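PDB 6EU6: ammonium transporter from Kuenenia stuttgartiensis, which probably binds ammonium and signals its presence across the membrane as the Amt-type sensor part of an ammonium sensor histidine kinase. Local coordinates for residues Gly333-Ala338 with Ile359-Val364; Phe161-Gly166 with Ile280-Asn285; Met23-Thr28 with Thr213-Phe218. One frame throughout, in Å; residues are numbered along the deposited sequence.

Contact 1 of 3, residues Gly333-Ala338 with Ile359-Val364; sequences GTLCVA and IQALGV
The carboxamide of Gln360 reaches across to the backbone of Thr334, where NE2 donates to Thr334 O at 3.0 Å in a nearly straight bond (167° at the hydrogen). The two segments belong to consecutive membrane helices of the Amt fold, 322-340 and 353-385, paired antiparallel at 166° with 8.7 Å between their local axes. The carbonyl oxygen lies almost in the amide plane of Gln360, whereas the donor stands tilted out of the Thr334 carbonyl plane. Within the helix pair, carbon groups surround the amide nitrogen. Val337 crosses the glutamine at about a right angle and sets its CB 3.7 Å from Gln360 NE2, while the methyl CG2 of Thr334 approaches the same nitrogen to 3.5 Å. A bend at chi2 (-55°) folds the glutamine chain so that its head turns toward Thr334 and Val337. On the other flank of the helix pair Leu335 reaches with CD2 to the backbone and CB of Ala361, 3.8 Å from Ala361 N and 4.1 Å from Ala361 CB. The Thr334 and Val364 side chains slide past each other, CG2 to CG2 at 3.8 Å.

Further partners fix the rotation of the amide: NE2 also donates to Ile162 O, and Gln356 NE2 bonds to OE1. Within its own helix Thr334 O receives a weak bond from Val337 N, so the bond from Gln360 is the stronger of the two. A leucine in place of Gln360 would probably leave this carbonyl, and that of Ile162, without their side-chain donor in a buried setting. Thr334 OG1 turns instead to Thr168 OG1 and Gly330 O.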
ATOM      1  N   GLY A 333      -2.913  15.123 -22.288  1.00 29.87           N
ATOM      2  CA  GLY A 333      -3.745  15.646 -21.226  1.00 28.43           C
ATOM      3  C   GLY A 333      -3.707  17.176 -21.148  1.00 27.21           C
ATOM      4  O   GLY A 333      -4.700  17.859 -20.868  1.00 25.55           O
ATOM      5  N   THR A 334      -2.507  17.739 -21.322  1.00 26.91           N
ATOM      6  CA  THR A 334      -2.341  19.161 -21.180  1.00 27.17           C
ATOM      7  C   THR A 334      -3.165  19.876 -22.293  1.00 29.85           C
ATOM      8  O   THR A 334      -3.863  20.913 -22.022  1.00 32.85           O
ATOM      9  CB  THR A 334      -0.858  19.474 -21.215  1.00 30.64           C
ATOM     10  OG1 THR A 334      -0.208  18.851 -20.049  1.00 27.81           O
ATOM     11  CG2 THR A 334      -0.612  21.035 -21.252  1.00 30.92           C
ATOM     12  N   LEU A 335      -3.089  19.362 -23.536  1.00 30.04           N
ATOM     13  CA  LEU A 335      -3.923  19.922 -24.640  1.00 32.75           C
ATOM     14  C   LEU A 335      -5.422  19.758 -24.387  1.00 32.79           C
ATOM     15  O   LEU A 335      -6.213  20.666 -24.660  1.00 35.27           O
ATOM     16  CB  LEU A 335      -3.548  19.336 -25.979  1.00 30.52           C
ATOM     17  CG  LEU A 335      -2.130  19.621 -26.414  1.00 31.33           C
ATOM     18  CD1 LEU A 335      -1.904  18.840 -27.687  1.00 31.64           C
ATOM     19  CD2 LEU A 335      -1.894  21.116 -26.622  1.00 33.94           C
ATOM     20  N   CYS A 336      -5.809  18.645 -23.796  1.00 31.90           N
ATOM     21  CA  CYS A 336      -7.242  18.335 -23.491  1.00 30.92           C
ATOM     22  C   CYS A 336      -7.856  19.253 -22.469  1.00 30.25           C
ATOM     23  O   CYS A 336      -9.068  19.429 -22.468  1.00 30.83           O
ATOM     24  CB  CYS A 336      -7.377  16.876 -23.018  1.00 34.11           C
ATOM     25  SG  CYS A 336      -7.347  15.634 -24.330  1.00 35.94           S
ATOM     26  N   VAL A 337      -7.050  19.880 -21.612  1.00 28.23           N
ATOM     27  CA  VAL A 337      -7.565  20.874 -20.754  1.00 29.58           C
ATOM     28  C   VAL A 337      -8.465  21.888 -21.565  1.00 35.39           C
ATOM     29  O   VAL A 337      -9.601  22.229 -21.173  1.00 33.56           O
ATOM     30  CB  VAL A 337      -6.412  21.686 -20.132  1.00 31.86           C
ATOM     31  CG1 VAL A 337      -6.929  23.055 -19.621  1.00 31.86           C
ATOM     32  CG2 VAL A 337      -5.717  20.906 -19.020  1.00 30.75           C
ATOM     33  N   ALA A 338      -7.929  22.409 -22.661  1.00 34.07           N
ATOM     34  CA  ALA A 338      -8.690  23.394 -23.501  1.00 35.52           C
ATOM     35  C   ALA A 338      -9.996  22.832 -24.072  1.00 34.20           C
ATOM     36  O   ALA A 338     -10.985  23.560 -24.171  1.00 35.75           O
ATOM     37  CB  ALA A 338      -7.818  23.963 -24.635  1.00 31.57           C
ATOM     38  N   ILE A 359      -2.307  28.501 -25.652  1.00 29.06           N
ATOM     39  CA  ILE A 359      -1.508  28.663 -24.423  1.00 31.08           C
ATOM     40  C   ILE A 359      -1.043  27.269 -23.928  1.00 34.86           C
ATOM     41  O   ILE A 359       0.080  27.122 -23.478  1.00 33.01           O
ATOM     42  CB  ILE A 359      -2.326  29.391 -23.325  1.00 34.96           C
ATOM     43  CG1 ILE A 359      -2.563  30.865 -23.690  1.00 40.13           C
ATOM     44  CG2 ILE A 359      -1.695  29.296 -21.959  1.00 36.49           C
ATOM     45  CD1 ILE A 359      -3.791  31.455 -23.023  1.00 43.44           C
ATOM     46  N   GLN A 360      -1.924  26.262 -23.990  1.00 33.09           N
ATOM     47  CA  GLN A 360      -1.541  24.914 -23.582  1.00 34.96           C
ATOM     48  C   GLN A 360      -0.437  24.401 -24.499  1.00 32.56           C
ATOM     49  O   GLN A 360       0.632  23.930 -24.048  1.00 29.71           O
ATOM     50  CB  GLN A 360      -2.739  23.971 -23.558  1.00 31.70           C
ATOM     51  CG  GLN A 360      -3.856  24.317 -22.529  1.00 30.27           C
ATOM     52  CD  GLN A 360      -3.372  24.456 -21.116  1.00 33.14           C
ATOM     53  OE1 GLN A 360      -3.224  25.557 -20.598  1.00 31.50           O
ATOM     54  NE2 GLN A 360      -3.099  23.307 -20.474  1.00 30.11           N
ATOM     55  N   ALA A 361      -0.624  24.595 -25.788  1.00 30.49           N
ATOM     56  CA  ALA A 361       0.405  24.194 -26.750  1.00 32.76           C
ATOM     57  C   ALA A 361       1.747  24.916 -26.517  1.00 32.20           C
ATOM     58  O   ALA A 361       2.828  24.343 -26.678  1.00 32.88           O
ATOM     59  CB  ALA A 361      -0.064  24.425 -28.158  1.00 35.48           C
ATOM     60  N   LEU A 362       1.663  26.181 -26.134  1.00 33.10           N
ATOM     61  CA  LEU A 362       2.871  26.931 -25.881  1.00 37.87           C
ATOM     62  C   LEU A 362       3.576  26.335 -24.664  1.00 34.37           C
ATOM     63  O   LEU A 362       4.782  26.209 -24.637  1.00 32.17           O
ATOM     64  CB  LEU A 362       2.579  28.417 -25.653  1.00 35.47           C
ATOM     65  CG  LEU A 362       3.699  29.202 -24.967  1.00 42.87           C
ATOM     66  CD1 LEU A 362       4.898  29.212 -25.910  1.00 50.08           C
ATOM     67  CD2 LEU A 362       3.241  30.619 -24.642  1.00 46.45           C
ATOM     68  N   GLY A 363       2.815  26.007 -23.639  1.00 34.61           N
ATOM     69  CA  GLY A 363       3.396  25.327 -22.451  1.00 36.45           C
ATOM     70  C   GLY A 363       4.049  24.006 -22.797  1.00 30.96           C
ATOM     71  O   GLY A 363       5.160  23.678 -22.312  1.00 32.14           O
ATOM     72  N   VAL A 364       3.386  23.251 -23.644  1.00 28.90           N
ATOM     73  CA  VAL A 364       3.899  21.970 -24.109  1.00 28.48           C
ATOM     74  C   VAL A 364       5.246  22.116 -24.816  1.00 33.20           C
ATOM     75  O   VAL A 364       6.168  21.324 -24.597  1.00 30.79           O
ATOM     76  CB  VAL A 364       2.887  21.304 -25.050  1.00 29.07           C
ATOM     77  CG1 VAL A 364       3.506  20.241 -25.913  1.00 32.00           C
ATOM     78  CG2 VAL A 364       1.745  20.719 -24.228  1.00 30.90           C
TER

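Contact 2 of 3, residues Phe161-Gly166 with Ile280-Asn285; sequences FIDFAG and ITASSN
Two consecutive backbone amides bind two consecutive carbonyls: Phe164 N donates to Ala282 O at 3.0 Å, and Ala165 N to Thr281 O at 2.8 Å. The first donor stands well above its carbonyl plane; the second comes in nearly end-on to the C=O, though its N-H is bent to 140°. Beside the second bond, Ala165 CB is pressed against Thr281 CG2 at a tight 3.4 Å.

Asp163 satisfies a different set of donors. Its OD1 accepts from Gly166 N at 2.9 Å, an Asx motif in which the donor lies well above the carboxylate plane, and also from Ala167 N; OD2 takes the amides of Thr168 and Val169. The carboxylate thus collects four amides at the start of helix 167-185. Asp163 O takes Trp144 NE1, while Asp163 N and Phe164 O bond to MES, probably from the crystallisation liquor. The run Asp163 to Gly166 matches the Asp-Phe-Ala-Gly form of the Amt family signature, and Gly166, the N-cap residue, has backbone angles that call for glycine.

The Phe164 ring is covered on one face by the amide of Asn285, the planes 12° apart, with Asn285 CB 3.7 Å from the ring centroid in a CH-pi contact. With chi1 at 62°, Asn285 lays OD1 only 3.2 Å from Phe164 CG, and this buried oxygen has no polar partner in the model; ND2 makes a weak bond to MES. Ser284 OG lies at the ring edge, 3.4 Å from Phe164 CD2, and is weakly bonded to Asn224 ND2, while Ser284 O accepts from Asn241 ND2. Thr281 OG1 pairs with Leu277 O, the carbonyl one turn earlier.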
ATOM      1  N   PHE A 161      -1.512  29.419 -18.652  1.00 33.16           N
ATOM      2  CA  PHE A 161      -1.221  27.976 -18.676  1.00 33.19           C
ATOM      3  C   PHE A 161      -1.899  27.273 -17.486  1.00 32.39           C
ATOM      4  O   PHE A 161      -1.840  27.772 -16.373  1.00 32.86           O
ATOM      5  CB  PHE A 161       0.270  27.720 -18.622  1.00 32.37           C
ATOM      6  CG  PHE A 161       0.651  26.292 -18.845  1.00 30.00           C
ATOM      7  CD1 PHE A 161       0.395  25.669 -20.063  1.00 31.13           C
ATOM      8  CD2 PHE A 161       1.269  25.560 -17.851  1.00 30.51           C
ATOM      9  CE1 PHE A 161       0.754  24.351 -20.294  1.00 30.59           C
ATOM     10  CE2 PHE A 161       1.638  24.213 -18.076  1.00 28.96           C
ATOM     11  CZ  PHE A 161       1.336  23.621 -19.287  1.00 28.25           C
ATOM     12  N   ILE A 162      -2.540  26.143 -17.773  1.00 30.77           N
ATOM     13  CA  ILE A 162      -3.207  25.320 -16.779  1.00 33.35           C
ATOM     14  C   ILE A 162      -2.579  23.907 -16.748  1.00 30.11           C
ATOM     15  O   ILE A 162      -2.413  23.284 -17.768  1.00 26.48           O
ATOM     16  CB  ILE A 162      -4.689  25.185 -17.108  1.00 31.72           C
ATOM     17  CG1 ILE A 162      -5.386  26.583 -16.984  1.00 33.55           C
ATOM     18  CG2 ILE A 162      -5.416  24.201 -16.197  1.00 33.74           C
ATOM     19  CD1 ILE A 162      -6.745  26.588 -17.641  1.00 33.40           C
ATOM     20  N   ASP A 163      -2.218  23.462 -15.562  1.00 29.22           N
ATOM     21  CA  ASP A 163      -1.875  22.058 -15.351  1.00 28.14           C
ATOM     22  C   ASP A 163      -2.211  21.739 -13.882  1.00 28.15           C
ATOM     23  O   ASP A 163      -1.452  22.047 -12.988  1.00 28.47           O
ATOM     24  CB  ASP A 163      -0.427  21.860 -15.665  1.00 28.92           C
ATOM     25  CG  ASP A 163      -0.007  20.412 -15.636  1.00 30.68           C
ATOM     26  OD1 ASP A 163      -0.835  19.513 -15.288  1.00 26.64           O
ATOM     27  OD2 ASP A 163       1.180  20.193 -15.919  1.00 30.37           O
ATOM     28  N   PHE A 164      -3.378  21.161 -13.661  1.00 25.10           N
ATOM     29  CA  PHE A 164      -3.816  20.919 -12.302  1.00 26.72           C
ATOM     30  C   PHE A 164      -2.823  20.188 -11.403  1.00 26.95           C
ATOM     31  O   PHE A 164      -2.456  20.675 -10.329  1.00 28.70           O
ATOM     32  CB  PHE A 164      -5.147  20.142 -12.367  1.00 25.88           C
ATOM     33  CG  PHE A 164      -5.648  19.745 -11.030  1.00 27.84           C
ATOM     34  CD1 PHE A 164      -5.897  20.718 -10.056  1.00 27.46           C
ATOM     35  CD2 PHE A 164      -5.983  18.425 -10.756  1.00 26.75           C
ATOM     36  CE1 PHE A 164      -6.367  20.348  -8.807  1.00 30.99           C
ATOM     37  CE2 PHE A 164      -6.442  18.067  -9.505  1.00 27.88           C
ATOM     38  CZ  PHE A 164      -6.610  19.002  -8.513  1.00 30.44           C
ATOM     39  N   ALA A 165      -2.436  18.986 -11.815  1.00 28.40           N
ATOM     40  CA  ALA A 165      -1.622  18.141 -10.995  1.00 27.88           C
ATOM     41  C   ALA A 165      -0.272  17.776 -11.633  1.00 31.47           C
ATOM     42  O   ALA A 165       0.529  17.087 -11.022  1.00 27.04           O
ATOM     43  CB  ALA A 165      -2.443  16.927 -10.561  1.00 29.24           C
ATOM     44  N   GLY A 166       0.031  18.276 -12.833  1.00 27.98           N
ATOM     45  CA  GLY A 166       1.354  18.094 -13.379  1.00 28.87           C
ATOM     46  C   GLY A 166       1.509  17.169 -14.563  1.00 27.86           C
ATOM     47  O   GLY A 166       2.541  16.465 -14.702  1.00 26.28           O
ATOM     48  N   ILE A 280      -5.064  12.598 -17.381  1.00 24.98           N
ATOM     49  CA  ILE A 280      -6.118  13.138 -16.532  1.00 24.09           C
ATOM     50  C   ILE A 280      -5.569  14.004 -15.390  1.00 27.67           C
ATOM     51  O   ILE A 280      -6.278  14.816 -14.834  1.00 26.61           O
ATOM     52  CB  ILE A 280      -7.060  12.049 -16.023  1.00 27.34           C
ATOM     53  CG1 ILE A 280      -8.367  12.650 -15.608  1.00 26.46           C
ATOM     54  CG2 ILE A 280      -6.446  11.311 -14.808  1.00 27.30           C
ATOM     55  CD1 ILE A 280      -9.178  13.204 -16.757  1.00 30.93           C
ATOM     56  N   THR A 281      -4.270  13.887 -15.135  0.99 27.31           N
ATOM     57  CA  THR A 281      -3.581  14.687 -14.153  0.99 29.14           C
ATOM     58  C   THR A 281      -3.644  16.175 -14.491  0.99 29.55           C
ATOM     59  O   THR A 281      -3.458  17.048 -13.605  0.99 27.42           O
ATOM     60  CB  THR A 281      -2.095  14.174 -14.017  0.99 30.23           C
ATOM     61  OG1 THR A 281      -2.132  12.851 -13.411  0.99 32.34           O
ATOM     62  CG2 THR A 281      -1.339  14.881 -13.101  0.99 34.88           C
ATOM     63  N   ALA A 282      -3.835  16.501 -15.764  1.00 28.13           N
ATOM     64  CA  ALA A 282      -3.865  17.951 -16.159  1.00 28.66           C
ATOM     65  C   ALA A 282      -5.175  18.593 -15.763  1.00 27.64           C
ATOM     66  O   ALA A 282      -5.232  19.796 -15.617  1.00 26.08           O
ATOM     67  CB  ALA A 282      -3.723  18.110 -17.658  1.00 30.81           C
ATOM     68  N   SER A 283      -6.244  17.806 -15.673  1.00 26.80           N
ATOM     69  CA  SER A 283      -7.563  18.372 -15.697  1.00 28.86           C
ATOM     70  C   SER A 283      -8.573  17.730 -14.788  1.00 29.29           C
ATOM     71  O   SER A 283      -9.757  18.069 -14.836  1.00 27.33           O
ATOM     72  CB  SER A 283      -8.099  18.307 -17.123  1.00 26.97           C
ATOM     73  OG  SER A 283      -8.304  16.963 -17.489  1.00 26.93           O
ATOM     74  N   SER A 284      -8.155  16.846 -13.892  1.00 28.70           N
ATOM     75  CA  SER A 284      -9.161  16.033 -13.190  1.00 26.87           C
ATOM     76  C   SER A 284     -10.087  16.857 -12.294  1.00 30.43           C
ATOM     77  O   SER A 284     -11.146  16.374 -11.939  1.00 28.03           O
ATOM     78  CB  SER A 284      -8.494  14.897 -12.391  1.00 29.95           C
ATOM     79  OG  SER A 284      -7.574  15.485 -11.534  1.00 29.43           O
ATOM     80  N   ASN A 285      -9.721  18.095 -11.917  1.00 29.30           N
ATOM     81  CA  ASN A 285     -10.589  18.922 -11.086  1.00 27.83           C
ATOM     82  C   ASN A 285     -11.618  19.718 -11.903  1.00 29.30           C
ATOM     83  O   ASN A 285     -12.517  20.335 -11.321  1.00 31.64           O
ATOM     84  CB  ASN A 285      -9.757  19.920 -10.302  1.00 32.01           C
ATOM     85  CG  ASN A 285      -8.992  20.902 -11.223  1.00 30.86           C
ATOM     86  OD1 ASN A 285      -8.470  20.542 -12.296  1.00 32.15           O
ATOM     87  ND2 ASN A 285      -8.920  22.133 -10.802  1.00 32.78           N
TER

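Contact 3 of 3, residues Met23-Thr28 with Thr213-Phe218; sequences MQLGFT and TFFLWF
Two CH-pi contacts run in opposite directions between Leu25, Phe27, Phe215 and Leu216, each helix supplying one ring and one methyl. Leu216 CD2 stands over the centre of the Phe27 ring, 3.7 Å from the centroid and only 11° off its normal. Leu25 CD2 covers a face of Phe215 less centrally, displaced toward the rim, and comes closest to CE2 at 3.5 Å. In Leu25, CG lies anti to the backbone N (chi1 -168°), and CD2, the branch not extended from CA, faces the ring. Phe27 also touches Asn47, Thr106 and Thr109 of helices 40-67 and 93-114.

Close backbone approach forms the second group. Gly26 CA meets Phe215 CB at 3.6 Å, and a side chain on this glycine would run into Leu216 CD2, which also lies 3.6 Å from Met23 O. The glycine allows helices 2-34 and 206-226 of the Amt bundle to cross antiparallel, at a signed angle of -154°, with their local axes 7.8 Å apart.

Looser apolar contacts complete the seam. Met23 CB sits 4.1 Å from Leu216 CD2, and Leu274 of helix 266-280 packs against Leu216 as well.

Subunit packing is the last kind. Phe215 touches Leu25 of a second subunit of the trimer, while Leu25 touches Phe215 of the third; a neighbouring Phe21 ring of the second subunit meets the indole of Trp217.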
ATOM      1  N   MET A  23       3.881   5.703  -4.859  1.00 27.17           N
ATOM      2  CA  MET A  23       4.172   5.593  -6.286  1.00 29.15           C
ATOM      3  C   MET A  23       5.615   5.284  -6.534  1.00 27.19           C
ATOM      4  O   MET A  23       5.933   4.683  -7.511  1.00 27.41           O
ATOM      5  CB  MET A  23       3.766   6.857  -7.025  1.00 28.20           C
ATOM      6  CG  MET A  23       2.282   7.069  -7.011  1.00 29.51           C
ATOM      7  SD  MET A  23       1.826   8.642  -7.779  1.00 31.28           S
ATOM      8  CE  MET A  23       2.022   8.342  -9.533  1.00 33.98           C
ATOM      9  N   GLN A  24       6.510   5.702  -5.657  1.00 26.45           N
ATOM     10  CA  GLN A  24       7.930   5.379  -5.838  1.00 28.56           C
ATOM     11  C   GLN A  24       8.140   3.840  -5.859  1.00 27.65           C
ATOM     12  O   GLN A  24       9.016   3.273  -6.561  1.00 26.46           O
ATOM     13  CB  GLN A  24       8.775   6.010  -4.726  1.00 28.10           C
ATOM     14  CG  GLN A  24       8.785   7.521  -4.749  1.00 29.79           C
ATOM     15  CD  GLN A  24       9.634   8.068  -5.903  1.00 30.66           C
ATOM     16  OE1 GLN A  24      10.869   7.860  -5.990  1.00 30.71           O
ATOM     17  NE2 GLN A  24       8.980   8.677  -6.822  1.00 27.82           N
ATOM     18  N   LEU A  25       7.402   3.189  -4.990  1.00 29.19           N
ATOM     19  CA  LEU A  25       7.326   1.709  -4.982  1.00 30.61           C
ATOM     20  C   LEU A  25       6.665   1.171  -6.257  1.00 28.96           C
ATOM     21  O   LEU A  25       7.155   0.200  -6.860  1.00 28.92           O
ATOM     22  CB  LEU A  25       6.561   1.293  -3.728  1.00 31.31           C
ATOM     23  CG  LEU A  25       6.574  -0.183  -3.302  1.00 36.76           C
ATOM     24  CD1 LEU A  25       6.004  -0.299  -1.903  1.00 40.50           C
ATOM     25  CD2 LEU A  25       5.754  -1.036  -4.204  1.00 38.09           C
ATOM     26  N   GLY A  26       5.590   1.833  -6.690  1.00 23.84           N
ATOM     27  CA  GLY A  26       4.977   1.560  -7.981  1.00 24.98           C
ATOM     28  C   GLY A  26       5.921   1.558  -9.148  1.00 24.95           C
ATOM     29  O   GLY A  26       5.974   0.590  -9.909  1.00 23.89           O
ATOM     30  N   PHE A  27       6.702   2.624  -9.292  1.00 23.39           N
ATOM     31  CA  PHE A  27       7.654   2.684 -10.352  1.00 23.66           C
ATOM     32  C   PHE A  27       8.705   1.602 -10.185  1.00 26.36           C
ATOM     33  O   PHE A  27       9.157   1.078 -11.163  1.00 24.99           O
ATOM     34  CB  PHE A  27       8.383   4.051 -10.365  1.00 23.97           C
ATOM     35  CG  PHE A  27       7.556   5.131 -10.879  1.00 26.08           C
ATOM     36  CD1 PHE A  27       7.280   5.185 -12.244  1.00 36.25           C
ATOM     37  CD2 PHE A  27       7.013   6.131 -10.045  1.00 26.59           C
ATOM     38  CE1 PHE A  27       6.462   6.236 -12.755  1.00 43.01           C
ATOM     39  CE2 PHE A  27       6.186   7.164 -10.564  1.00 30.74           C
ATOM     40  CZ  PHE A  27       5.937   7.217 -11.904  1.00 36.70           C
ATOM     41  N   THR A  28       9.133   1.329  -8.952  1.00 24.75           N
ATOM     42  CA  THR A  28      10.150   0.286  -8.729  1.00 28.54           C
ATOM     43  C   THR A  28       9.606  -1.082  -9.247  1.00 30.22           C
ATOM     44  O   THR A  28      10.261  -1.777 -10.031  1.00 27.18           O
ATOM     45  CB  THR A  28      10.496   0.154  -7.245  1.00 31.66           C
ATOM     46  OG1 THR A  28      10.951   1.425  -6.734  1.00 30.79           O
ATOM     47  CG2 THR A  28      11.623  -0.930  -7.093  1.00 35.07           C
ATOM     48  N   THR A 213       1.353  -1.329 -11.743  1.00 24.50           N
ATOM     49  CA  THR A 213       0.287  -0.506 -12.306  1.00 24.10           C
ATOM     50  C   THR A 213      -0.729  -0.192 -11.232  1.00 24.38           C
ATOM     51  O   THR A 213      -1.147   0.929 -11.087  1.00 22.48           O
ATOM     52  CB  THR A 213      -0.352  -1.277 -13.510  1.00 26.05           C
ATOM     53  OG1 THR A 213       0.668  -1.524 -14.493  1.00 28.64           O
ATOM     54  CG2 THR A 213      -1.453  -0.535 -14.091  1.00 28.20           C
ATOM     55  N   PHE A 214      -1.154  -1.190 -10.447  1.00 27.25           N
ATOM     56  CA  PHE A 214      -2.098  -0.916  -9.371  1.00 26.41           C
ATOM     57  C   PHE A 214      -1.602   0.083  -8.336  1.00 28.45           C
ATOM     58  O   PHE A 214      -2.352   0.955  -7.869  1.00 27.50           O
ATOM     59  CB  PHE A 214      -2.541  -2.195  -8.685  1.00 27.31           C
ATOM     60  CG  PHE A 214      -3.649  -2.941  -9.374  1.00 26.14           C
ATOM     61  CD1 PHE A 214      -4.937  -2.406  -9.486  1.00 27.05           C
ATOM     62  CD2 PHE A 214      -3.426  -4.250  -9.826  1.00 30.52           C
ATOM     63  CE1 PHE A 214      -5.974  -3.173 -10.097  1.00 27.65           C
ATOM     64  CE2 PHE A 214      -4.479  -4.998 -10.424  1.00 31.90           C
ATOM     65  CZ  PHE A 214      -5.733  -4.435 -10.498  1.00 26.38           C
ATOM     66  N   PHE A 215      -0.325  -0.021  -7.934  1.00 29.30           N
ATOM     67  CA  PHE A 215       0.220   0.925  -7.007  1.00 26.69           C
ATOM     68  C   PHE A 215       0.233   2.329  -7.565  1.00 23.53           C
ATOM     69  O   PHE A 215       0.014   3.317  -6.851  1.00 26.90           O
ATOM     70  CB  PHE A 215       1.696   0.644  -6.676  1.00 28.88           C
ATOM     71  CG  PHE A 215       1.882  -0.419  -5.684  1.00 35.01           C
ATOM     72  CD1 PHE A 215       1.423  -0.249  -4.400  1.00 40.95           C
ATOM     73  CD2 PHE A 215       2.613  -1.573  -6.016  1.00 37.37           C
ATOM     74  CE1 PHE A 215       1.625  -1.261  -3.453  1.00 45.21           C
ATOM     75  CE2 PHE A 215       2.788  -2.580  -5.100  1.00 43.78           C
ATOM     76  CZ  PHE A 215       2.254  -2.432  -3.827  1.00 45.27           C
ATOM     77  N   LEU A 216       0.600   2.423  -8.843  1.00 26.10           N
ATOM     78  CA  LEU A 216       0.667   3.727  -9.491  1.00 24.92           C
ATOM     79  C   LEU A 216      -0.692   4.364  -9.547  1.00 24.66           C
ATOM     80  O   LEU A 216      -0.851   5.565  -9.276  1.00 23.80           O
ATOM     81  CB  LEU A 216       1.291   3.611 -10.876  1.00 25.79           C
ATOM     82  CG  LEU A 216       2.824   3.304 -10.861  1.00 27.60           C
ATOM     83  CD1 LEU A 216       3.321   3.012 -12.284  1.00 26.92           C
ATOM     84  CD2 LEU A 216       3.611   4.451 -10.301  1.00 29.26           C
ATOM     85  N   TRP A 217      -1.657   3.545  -9.932  1.00 26.69           N
ATOM     86  CA  TRP A 217      -3.064   4.009 -10.073  1.00 25.65           C
ATOM     87  C   TRP A 217      -3.594   4.515  -8.688  1.00 25.54           C
ATOM     88  O   TRP A 217      -4.165   5.621  -8.534  1.00 24.87           O
ATOM     89  CB  TRP A 217      -3.848   2.852 -10.661  1.00 23.72           C
ATOM     90  CG  TRP A 217      -5.337   3.000 -11.000  1.00 23.24           C
ATOM     91  CD1 TRP A 217      -6.229   3.875 -10.485  1.00 23.13           C
ATOM     92  CD2 TRP A 217      -6.053   2.198 -11.929  1.00 23.09           C
ATOM     93  NE1 TRP A 217      -7.505   3.613 -10.996  1.00 25.79           N
ATOM     94  CE2 TRP A 217      -7.408   2.602 -11.899  1.00 23.28           C
ATOM     95  CE3 TRP A 217      -5.694   1.141 -12.732  1.00 26.84           C
ATOM     96  CZ2 TRP A 217      -8.388   2.008 -12.665  1.00 27.62           C
ATOM     97  CZ3 TRP A 217      -6.668   0.531 -13.502  1.00 28.04           C
ATOM     98  CH2 TRP A 217      -8.007   0.983 -13.473  1.00 28.33           C
ATOM     99  N   PHE A 218      -3.386   3.698  -7.660  1.00 27.53           N
ATOM    100  CA  PHE A 218      -3.688   4.074  -6.291  1.00 27.72           C
ATOM    101  C   PHE A 218      -3.015   5.357  -5.902  1.00 25.89           C
ATOM    102  O   PHE A 218      -3.654   6.268  -5.459  1.00 28.78           O
ATOM    103  CB  PHE A 218      -3.210   2.989  -5.357  1.00 27.81           C
ATOM    104  CG  PHE A 218      -3.316   3.338  -3.938  1.00 28.71           C
ATOM    105  CD1 PHE A 218      -4.508   3.118  -3.242  1.00 31.48           C
ATOM    106  CD2 PHE A 218      -2.224   3.788  -3.259  1.00 33.84           C
ATOM    107  CE1 PHE A 218      -4.597   3.399  -1.893  1.00 31.41           C
ATOM    108  CE2 PHE A 218      -2.295   4.141  -1.907  1.00 36.37           C
ATOM    109  CZ  PHE A 218      -3.492   3.941  -1.214  1.00 37.23           C
TER

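From the N terminus, 23-28 comes first and waits for 213-218 to close contact 3. Before that closure the chain passes 161-166, whose partner 280-285 arrives only afterwards, so contacts 2 and 3 cross. Contact 1 follows in series and closes a short connection of 20 residues between successive helices. Contacts 1 and 2 touch, their centres 10 Å apart: Ile359 CG2 packs on Phe161 N, and Ala282 CB on Gly333 O. Contact 3 lies apart at the subunit interface, across the chain's centre from contact 1, but helix 206-226 continues from it to Trp220 and Phe223, which pack on Thr281 of contact 2.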